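Long-range contacts in RNA-binding protein RO60 (Deinococcus radiodurans, PDB 2NVO), which binds small RNAs that accumulate during recovery from ultraviolet irradiation and contributes to the bacterium's resistance to that radiation: residues Thr153-Tyr161 against Gln184-His192; Gly439-Ile447 against Phe460-Gly471. All blocks are in the same frame, centred on the assembly; numbering follows the deposited sequence.

Overall arrangement
Interactions 1 and 2 lie on opposite sides of the centre of a ring-shaped monomer, centres about 51 Å apart and nearest atoms about 37 Å apart, and they share no helix or strand. Interaction 1 joins two helices of the horseshoe of HEAT-like repeats; interaction 2 joins strand 459-464 and the loop after it to helix 445-452 and the loop before it. Both are mainly buried. Interaction 1 is largely apolar, with exposed R154 and K190 at one border, and buries 386 Å². Interaction 2, at 600 Å², grades from an apolar strand-helix layer to a wet, polar loop end, where a direct backbone bond and three bridging waters join the loops and E467 binds a calcium ion.

Interaction 1. Residues Thr153-Tyr161 against Gln184-His192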
loop_
_atom_site.group_PDB
_atom_site.type_symbol
_atom_site.label_atom_id
_atom_site.label_comp_id
_atom_site.label_asym_id
_atom_site.label_seq_id
_atom_site.Cartn_x
_atom_site.Cartn_y
_atom_site.Cartn_z
ATOM N N THR A 153 30.345 7.682 1.983
ATOM C CA THR A 153 29.233 7.972 1.088
ATOM C C THR A 153 29.508 7.534 -0.352
ATOM O O THR A 153 28.701 6.827 -0.950
ATOM C CB THR A 153 28.833 9.459 1.138
ATOM O OG1 THR A 153 28.395 9.786 2.465
ATOM C CG2 THR A 153 27.695 9.737 0.153
ATOM N N ARG A 154 30.642 7.949 -0.914
ATOM C CA ARG A 154 30.988 7.524 -2.267
ATOM C C ARG A 154 30.953 6.006 -2.378
ATOM O O ARG A 154 30.254 5.454 -3.223
ATOM C CB ARG A 154 32.363 8.052 -2.682
ATOM C CG ARG A 154 32.361 9.513 -3.058
ATOM C CD ARG A 154 33.775 10.067 -3.163
ATOM N NE ARG A 154 34.441 10.104 -1.863
ATOM C CZ ARG A 154 35.737 10.352 -1.693
ATOM N NH1 ARG A 154 36.515 10.579 -2.747
ATOM N NH2 ARG A 154 36.256 10.369 -0.470
ATOM N N ARG A 155 31.710 5.339 -1.510
ATOM C CA ARG A 155 31.749 3.881 -1.489
ATOM C C ARG A 155 30.368 3.259 -1.275
ATOM O O ARG A 155 29.970 2.364 -2.009
ATOM C CB ARG A 155 32.730 3.372 -0.421
ATOM C CG ARG A 155 34.186 3.375 -0.876
ATOM C CD ARG A 155 34.308 2.740 -2.257
ATOM N NE ARG A 155 33.448 1.564 -2.377
ATOM C CZ ARG A 155 33.099 1.002 -3.532
ATOM N NH1 ARG A 155 32.300 -0.058 -3.544
ATOM N NH2 ARG A 155 33.540 1.506 -4.676
ATOM N N GLY A 156 29.644 3.743 -0.273
ATOM C CA GLY A 156 28.325 3.213 0.044
ATOM C C GLY A 156 27.334 3.271 -1.105
ATOM O O GLY A 156 26.607 2.318 -1.352
ATOM N N VAL A 157 27.300 4.395 -1.814
ATOM C CA VAL A 157 26.445 4.513 -2.986
ATOM C C VAL A 157 26.978 3.649 -4.133
ATOM O O VAL A 157 26.219 2.916 -4.781
ATOM C CB VAL A 157 26.305 5.981 -3.438
ATOM C CG1 VAL A 157 25.467 6.076 -4.708
ATOM C CG2 VAL A 157 25.701 6.834 -2.321
ATOM N N ALA A 158 28.284 3.717 -4.375
ATOM C CA ALA A 158 28.896 2.896 -5.421
ATOM C C ALA A 158 28.606 1.415 -5.192
ATOM O O ALA A 158 28.344 0.671 -6.133
ATOM C CB ALA A 158 30.412 3.136 -5.496
ATOM N N ASN A 159 28.658 0.986 -3.938
ATOM C CA ASN A 159 28.416 -0.418 -3.616
ATOM C C ASN A 159 27.022 -0.870 -4.059
ATOM O O ASN A 159 26.823 -2.018 -4.464
ATOM C CB ASN A 159 28.639 -0.673 -2.133
ATOM C CG ASN A 159 28.470 -2.133 -1.756
ATOM O OD1 ASN A 159 29.051 -3.037 -2.378
ATOM N ND2 ASN A 159 27.668 -2.373 -0.733
ATOM N N VAL A 160 26.065 0.053 -4.023
ATOM C CA VAL A 160 24.720 -0.241 -4.486
ATOM C C VAL A 160 24.713 -0.658 -5.954
ATOM O O VAL A 160 24.089 -1.656 -6.313
ATOM C CB VAL A 160 23.757 0.956 -4.268
ATOM C CG1 VAL A 160 22.412 0.672 -4.915
ATOM C CG2 VAL A 160 23.584 1.210 -2.791
ATOM N N TYR A 161 25.410 0.098 -6.800
ATOM C CA TYR A 161 25.448 -0.205 -8.229
ATOM C C TYR A 161 26.324 -1.415 -8.544
ATOM O O TYR A 161 26.016 -2.203 -9.434
ATOM C CB TYR A 161 25.937 1.006 -9.021
ATOM C CG TYR A 161 25.009 2.198 -8.927
ATOM C CD1 TYR A 161 23.828 2.245 -9.661
ATOM C CD2 TYR A 161 25.318 3.275 -8.106
ATOM C CE1 TYR A 161 22.973 3.351 -9.581
ATOM C CE2 TYR A 161 24.480 4.371 -8.013
ATOM C CZ TYR A 161 23.307 4.399 -8.746
ATOM O OH TYR A 161 22.476 5.495 -8.653
ATOM N N GLN A 184 19.822 8.884 -11.470
ATOM C CA GLN A 184 20.886 7.873 -11.435
ATOM C C GLN A 184 22.193 8.490 -11.935
ATOM O O GLN A 184 23.268 8.235 -11.384
ATOM C CB GLN A 184 20.517 6.652 -12.289
ATOM C CG GLN A 184 19.154 6.057 -11.964
ATOM C CD GLN A 184 19.103 5.395 -10.608
ATOM O OE1 GLN A 184 18.033 5.246 -10.018
ATOM N NE2 GLN A 184 20.257 4.997 -10.101
ATOM N N ALA A 185 22.097 9.307 -12.978
ATOM C CA ALA A 185 23.253 10.020 -13.516
ATOM C C ALA A 185 23.988 10.839 -12.450
ATOM O O ALA A 185 25.211 10.770 -12.358
ATOM C CB ALA A 185 22.845 10.908 -14.678
ATOM N N ASP A 186 23.243 11.609 -11.653
ATOM C CA ASP A 186 23.832 12.385 -10.556
ATOM C C ASP A 186 24.629 11.502 -9.603
ATOM O O ASP A 186 25.792 11.775 -9.290
ATOM C CB ASP A 186 22.751 13.076 -9.724
ATOM C CG ASP A 186 21.984 14.122 -10.498
ATOM O OD1 ASP A 186 22.495 14.610 -11.526
ATOM O OD2 ASP A 186 20.867 14.438 -10.057
ATOM N N ALA A 187 23.969 10.465 -9.108
ATOM C CA ALA A 187 24.579 9.557 -8.152
ATOM C C ALA A 187 25.827 8.898 -8.737
ATOM O O ALA A 187 26.833 8.747 -8.052
ATOM C CB ALA A 187 23.571 8.497 -7.717
ATOM N N LEU A 188 25.745 8.491 -9.998
ATOM C CA LEU A 188 26.848 7.795 -10.648
ATOM C C LEU A 188 28.072 8.702 -10.794
ATOM O O LEU A 188 29.209 8.251 -10.659
ATOM C CB LEU A 188 26.402 7.219 -11.999
ATOM C CG LEU A 188 25.472 5.995 -11.926
ATOM C CD1 LEU A 188 24.905 5.623 -13.294
ATOM C CD2 LEU A 188 26.188 4.795 -11.289
ATOM N N ARG A 189 27.835 9.985 -11.049
ATOM C CA ARG A 189 28.916 10.957 -11.212
ATOM C C ARG A 189 29.628 11.240 -9.898
ATOM O O ARG A 189 30.794 11.615 -9.883
ATOM C CB ARG A 189 28.372 12.270 -11.785
ATOM C CG ARG A 189 27.806 12.146 -13.182
ATOM C CD ARG A 189 27.554 13.514 -13.812
ATOM N NE ARG A 189 26.849 13.359 -15.075
ATOM C CZ ARG A 189 25.538 13.519 -15.212
ATOM N NH1 ARG A 189 24.799 13.872 -14.162
ATOM N NH2 ARG A 189 24.970 13.341 -16.403
ATOM N N LYS A 190 28.903 11.084 -8.800
ATOM C CA LYS A 190 29.436 11.349 -7.480
ATOM C C LYS A 190 30.132 10.102 -6.944
ATOM O O LYS A 190 31.172 10.199 -6.301
ATOM C CB LYS A 190 28.309 11.765 -6.529
ATOM C CG LYS A 190 27.746 13.186 -6.752
ATOM C CD LYS A 190 28.312 14.180 -5.743
ATOM C CE LYS A 190 27.630 15.543 -5.874
ATOM N NZ LYS A 190 27.894 16.447 -4.710
ATOM N N ALA A 191 29.561 8.933 -7.246
ATOM C CA ALA A 191 29.991 7.659 -6.657
ATOM C C ALA A 191 31.003 6.859 -7.489
ATOM O O ALA A 191 31.764 6.069 -6.933
ATOM C CB ALA A 191 28.774 6.784 -6.357
ATOM N N HIS A 192 30.967 7.030 -8.810
ATOM C CA HIS A 192 31.883 6.355 -9.740
ATOM C C HIS A 192 32.003 4.848 -9.536
ATOM O O HIS A 192 33.100 4.355 -9.279
ATOM C CB HIS A 192 33.292 6.947 -9.636
ATOM C CG HIS A 192 33.328 8.440 -9.676
ATOM N ND1 HIS A 192 33.147 9.158 -10.840
ATOM C CD2 HIS A 192 33.532 9.355 -8.695
ATOM C CE1 HIS A 192 33.234 10.451 -10.575
ATOM N NE2 HIS A 192 33.466 10.594 -9.281
HETATM O O HOH W 1 33.966 4.757 -5.753
#
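The CH-pi contact between L188 and Y161 is centred: CD2 of L188 stands 3.5 Å from the centroid of the Y161 ring and only 6° off its normal. Y161 reaches across because CG lies anti to its carbonyl carbon. Beyond the ring, its OH comes 3.3 Å from A187 CB, near the ring plane, while the Q184 amide meets the same edge with its plane turned 83° from the ring.

Apolar packing continues through small residues. A191 CB lies 3.8 Å from V157 CG1, the branch anti to the backbone N, and 4.1 Å from A158 CB. The nearest CA atoms across the contact are those of R154 and A191, 4.5 Å apart, although the short helix axes approach only to 9.0 Å and cross at -124°.

At the exposed border the aliphatic CG of R154 packs 3.5 Å from K190 O; the polar link is a water that donates to A191 O and accepts weakly from R155 NH2.

Helix 133-143 backs this junction, L140 touching both V157 and A187. Helix 116-129 meets V157 through W123, and helix 198-209 packs on L188, fitting the pair into the stacked helices of the TROVE horseshoe.

Interaction 2. Residues Gly439-Ile447 against Phe460-Gly471; sequences GGTDCAQPI and FVVYTDNETWAG. With CA (calcium ion), chain B.
The F460 ring carries I447 CG1 over the centre of one face, 3.7 Å from the centroid and 8° off the normal, a CH-pi contact; P446 CB approaches F460 CD1. At the indole of W469, G440 CA comes 3.6 Å from W469 CE3, near the rim; G471 N lies on the other side, 4.2 Å above the plane and offset, with D442 CB at the edge.

From W469 N a hydrogen bond runs to T441 O (3.0 Å), the donor 45° out of the carbonyl plane. Waters add three bridges: T441 N to E467 O, C443 N to W469 O, and D442 OD1 to G471 N. D442 OD1 also caps A444 N (2.9 Å), met from above the carboxylate plane.

T441 chi1 of -63° leaves CG2 anti to the backbone N and facing T464, while both threonine hydroxyls bond to D370. E467 OE2 binds the calcium ion at 2.4 Å, alongside S372 and S374, in the MIDAS-like site; T441 OG1, 5.9 Å from the ion, does not bind it here, though the equivalent threonine probably does in relatives.

C443 SG rests 4.0 Å from V462 CG1. Strand 459-464 runs between strands 364-369 and 491-496, and helix 475-486 packs on I447.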
loop_
_atom_site.group_PDB
_atom_site.type_symbol
_atom_site.label_atom_id
_atom_site.label_comp_id
_atom_site.label_asym_id
_atom_site.label_seq_id
_atom_site.Cartn_x
_atom_site.Cartn_y
_atom_site.Cartn_z
ATOM N N GLY A 439 -27.460 6.851 16.927
ATOM C CA GLY A 439 -26.925 7.619 18.031
ATOM C C GLY A 439 -25.543 8.120 17.676
ATOM O O GLY A 439 -25.049 7.857 16.590
ATOM N N GLY A 440 -24.925 8.847 18.591
ATOM C CA GLY A 440 -23.613 9.412 18.369
ATOM C C GLY A 440 -22.598 8.302 18.195
ATOM O O GLY A 440 -22.705 7.241 18.810
ATOM N N THR A 441 -21.601 8.536 17.356
ATOM C CA THR A 441 -20.578 7.523 17.143
ATOM C C THR A 441 -19.528 7.586 18.269
ATOM O O THR A 441 -18.466 8.160 18.118
ATOM C CB THR A 441 -19.963 7.628 15.743
ATOM O OG1 THR A 441 -21.002 7.364 14.789
ATOM C CG2 THR A 441 -18.866 6.571 15.586
ATOM N N ASP A 442 -19.851 6.966 19.402
ATOM C CA ASP A 442 -19.005 7.059 20.591
ATOM C C ASP A 442 -18.067 5.856 20.661
ATOM O O ASP A 442 -18.517 4.747 20.950
ATOM C CB ASP A 442 -19.899 7.083 21.834
ATOM C CG ASP A 442 -19.123 7.180 23.133
ATOM O OD1 ASP A 442 -17.880 7.146 23.139
ATOM O OD2 ASP A 442 -19.784 7.294 24.181
ATOM N N CYS A 443 -16.780 6.089 20.431
ATOM C CA CYS A 443 -15.823 4.997 20.325
ATOM C C CYS A 443 -15.552 4.320 21.663
ATOM O O CYS A 443 -14.892 3.296 21.697
ATOM C CB CYS A 443 -14.499 5.480 19.734
ATOM S SG CYS A 443 -14.626 6.291 18.076
ATOM N N ALA A 444 -16.020 4.910 22.764
ATOM C CA ALA A 444 -15.853 4.274 24.067
ATOM C C ALA A 444 -16.926 3.218 24.276
ATOM O O ALA A 444 -16.726 2.219 24.978
ATOM C CB ALA A 444 -15.907 5.315 25.190
ATOM N N GLN A 445 -18.064 3.434 23.648
ATOM C CA GLN A 445 -19.264 2.675 23.944
ATOM C C GLN A 445 -19.219 1.150 23.651
ATOM O O GLN A 445 -19.776 0.350 24.421
ATOM C CB GLN A 445 -20.457 3.350 23.270
ATOM C CG GLN A 445 -21.780 2.676 23.548
ATOM C CD GLN A 445 -22.953 3.485 23.039
ATOM O OE1 GLN A 445 -22.819 4.289 22.110
ATOM N NE2 GLN A 445 -24.113 3.282 23.648
ATOM N N PRO A 446 -18.565 0.736 22.549
ATOM C CA PRO A 446 -18.448 -0.708 22.301
ATOM C C PRO A 446 -17.665 -1.382 23.424
ATOM O O PRO A 446 -17.971 -2.525 23.776
ATOM C CB PRO A 446 -17.623 -0.793 21.002
ATOM C CG PRO A 446 -17.835 0.546 20.314
ATOM C CD PRO A 446 -17.947 1.545 21.475
ATOM N N ILE A 447 -16.671 -0.678 23.954
ATOM C CA ILE A 447 -15.816 -1.222 24.999
ATOM C C ILE A 447 -16.542 -1.272 26.337
ATOM O O ILE A 447 -16.417 -2.240 27.088
ATOM C CB ILE A 447 -14.529 -0.415 25.133
ATOM C CG1 ILE A 447 -13.837 -0.309 23.776
ATOM C CG2 ILE A 447 -13.586 -1.051 26.172
ATOM C CD1 ILE A 447 -12.848 0.804 23.705
ATOM N N PHE A 460 -11.187 -4.252 19.294
ATOM C CA PHE A 460 -12.387 -3.467 18.995
ATOM C C PHE A 460 -12.080 -2.651 17.739
ATOM O O PHE A 460 -10.996 -2.089 17.646
ATOM C CB PHE A 460 -12.687 -2.503 20.155
ATOM C CG PHE A 460 -13.199 -3.192 21.408
ATOM C CD1 PHE A 460 -14.552 -3.372 21.616
ATOM C CD2 PHE A 460 -12.312 -3.653 22.365
ATOM C CE1 PHE A 460 -15.012 -3.998 22.771
ATOM C CE2 PHE A 460 -12.765 -4.266 23.537
ATOM C CZ PHE A 460 -14.101 -4.448 23.730
ATOM N N VAL A 461 -12.993 -2.612 16.771
ATOM C CA VAL A 461 -12.782 -1.778 15.584
ATOM C C VAL A 461 -14.026 -0.937 15.336
ATOM O O VAL A 461 -15.127 -1.467 15.224
ATOM C CB VAL A 461 -12.494 -2.599 14.297
ATOM C CG1 VAL A 461 -12.163 -1.633 13.144
ATOM C CG2 VAL A 461 -11.330 -3.550 14.516
ATOM N N VAL A 462 -13.846 0.374 15.267
ATOM C CA VAL A 462 -14.957 1.263 14.993
ATOM C C VAL A 462 -14.834 1.766 13.565
ATOM O O VAL A 462 -13.773 2.225 13.168
ATOM C CB VAL A 462 -14.953 2.469 15.957
ATOM C CG1 VAL A 462 -16.002 3.549 15.489
ATOM C CG2 VAL A 462 -15.235 1.989 17.383
ATOM N N TYR A 463 -15.921 1.693 12.808
ATOM C CA TYR A 463 -15.922 2.229 11.459
ATOM C C TYR A 463 -16.864 3.434 11.388
ATOM O O TYR A 463 -18.042 3.325 11.727
ATOM C CB TYR A 463 -16.351 1.150 10.459
ATOM C CG TYR A 463 -15.246 0.177 10.131
ATOM C CD1 TYR A 463 -14.234 0.533 9.242
ATOM C CD2 TYR A 463 -15.214 -1.101 10.695
ATOM C CE1 TYR A 463 -13.207 -0.357 8.921
ATOM C CE2 TYR A 463 -14.187 -2.005 10.385
ATOM C CZ TYR A 463 -13.196 -1.626 9.488
ATOM O OH TYR A 463 -12.173 -2.496 9.164
ATOM N N THR A 464 -16.336 4.567 10.923
ATOM C CA THR A 464 -17.136 5.773 10.749
ATOM C C THR A 464 -16.704 6.479 9.447
ATOM O O THR A 464 -15.822 5.994 8.748
ATOM C CB THR A 464 -17.050 6.705 11.991
ATOM O OG1 THR A 464 -18.017 7.764 11.876
ATOM C CG2 THR A 464 -15.680 7.298 12.140
ATOM N N ASP A 465 -17.373 7.571 9.084
ATOM C CA ASP A 465 -16.930 8.300 7.894
ATOM C C ASP A 465 -15.931 9.344 8.361
ATOM O O ASP A 465 -14.715 9.159 8.284
ATOM C CB ASP A 465 -18.092 8.888 7.072
ATOM C CG ASP A 465 -19.231 9.454 7.931
ATOM O OD1 ASP A 465 -19.081 9.634 9.150
ATOM O OD2 ASP A 465 -20.295 9.717 7.357
ATOM N N ASN A 466 -16.458 10.421 8.931
ATOM C CA ASN A 466 -15.623 11.395 9.563
ATOM C C ASN A 466 -16.303 11.997 10.798
ATOM O O ASN A 466 -16.120 13.155 11.079
ATOM C CB ASN A 466 -15.202 12.457 8.535
ATOM C CG ASN A 466 -16.377 13.274 8.001
ATOM O OD1 ASN A 466 -17.544 12.952 8.236
ATOM N ND2 ASN A 466 -16.066 14.351 7.281
ATOM N N GLU A 467 -17.084 11.200 11.538
ATOM C CA GLU A 467 -17.890 11.761 12.619
ATOM C C GLU A 467 -17.835 11.017 13.946
ATOM O O GLU A 467 -18.871 10.576 14.449
ATOM C CB GLU A 467 -19.353 11.926 12.187
ATOM C CG GLU A 467 -19.517 12.808 10.987
ATOM C CD GLU A 467 -20.939 13.307 10.812
ATOM O OE1 GLU A 467 -21.094 14.509 10.631
ATOM O OE2 GLU A 467 -21.902 12.529 10.854
ATOM N N THR A 468 -16.637 10.882 14.509
ATOM C CA THR A 468 -16.518 10.469 15.897
ATOM C C THR A 468 -17.187 11.547 16.765
ATOM O O THR A 468 -17.118 12.741 16.479
ATOM C CB THR A 468 -15.058 10.297 16.333
ATOM O OG1 THR A 468 -14.347 11.530 16.148
ATOM C CG2 THR A 468 -14.375 9.174 15.539
ATOM N N TRP A 469 -17.833 11.098 17.828
ATOM C CA TRP A 469 -18.572 11.976 18.715
ATOM C C TRP A 469 -18.113 11.588 20.111
ATOM O O TRP A 469 -18.119 10.405 20.456
ATOM C CB TRP A 469 -20.055 11.674 18.533
ATOM C CG TRP A 469 -20.967 12.385 19.452
ATOM C CD1 TRP A 469 -21.353 13.689 19.372
ATOM C CD2 TRP A 469 -21.634 11.833 20.586
ATOM N NE1 TRP A 469 -22.212 13.989 20.403
ATOM C CE2 TRP A 469 -22.407 12.860 21.159
ATOM C CE3 TRP A 469 -21.642 10.567 21.185
ATOM C CZ2 TRP A 469 -23.175 12.670 22.306
ATOM C CZ3 TRP A 469 -22.412 10.372 22.317
ATOM C CH2 TRP A 469 -23.169 11.416 22.866
ATOM N N ALA A 470 -17.699 12.562 20.911
ATOM C CA ALA A 470 -17.233 12.271 22.260
ATOM C C ALA A 470 -18.395 12.052 23.233
ATOM O O ALA A 470 -19.302 12.882 23.351
ATOM C CB ALA A 470 -16.299 13.371 22.757
ATOM N N GLY A 471 -18.366 10.912 23.914
ATOM C CA GLY A 471 -19.311 10.639 24.974
ATOM C C GLY A 471 -18.738 11.107 26.305
ATOM O O GLY A 471 -17.702 11.767 26.340
HETATM CA CA CA B . -23.258 10.623 10.455
HETATM O O HOH W 2 -21.335 10.591 15.374
HETATM O O HOH W 3 -16.259 8.960 24.117
HETATM O O HOH W 4 -15.757 8.914 20.057
HETATM O O HOH W 5 -21.128 9.428 10.604
HETATM O O HOH W 6 -23.762 10.482 12.870
#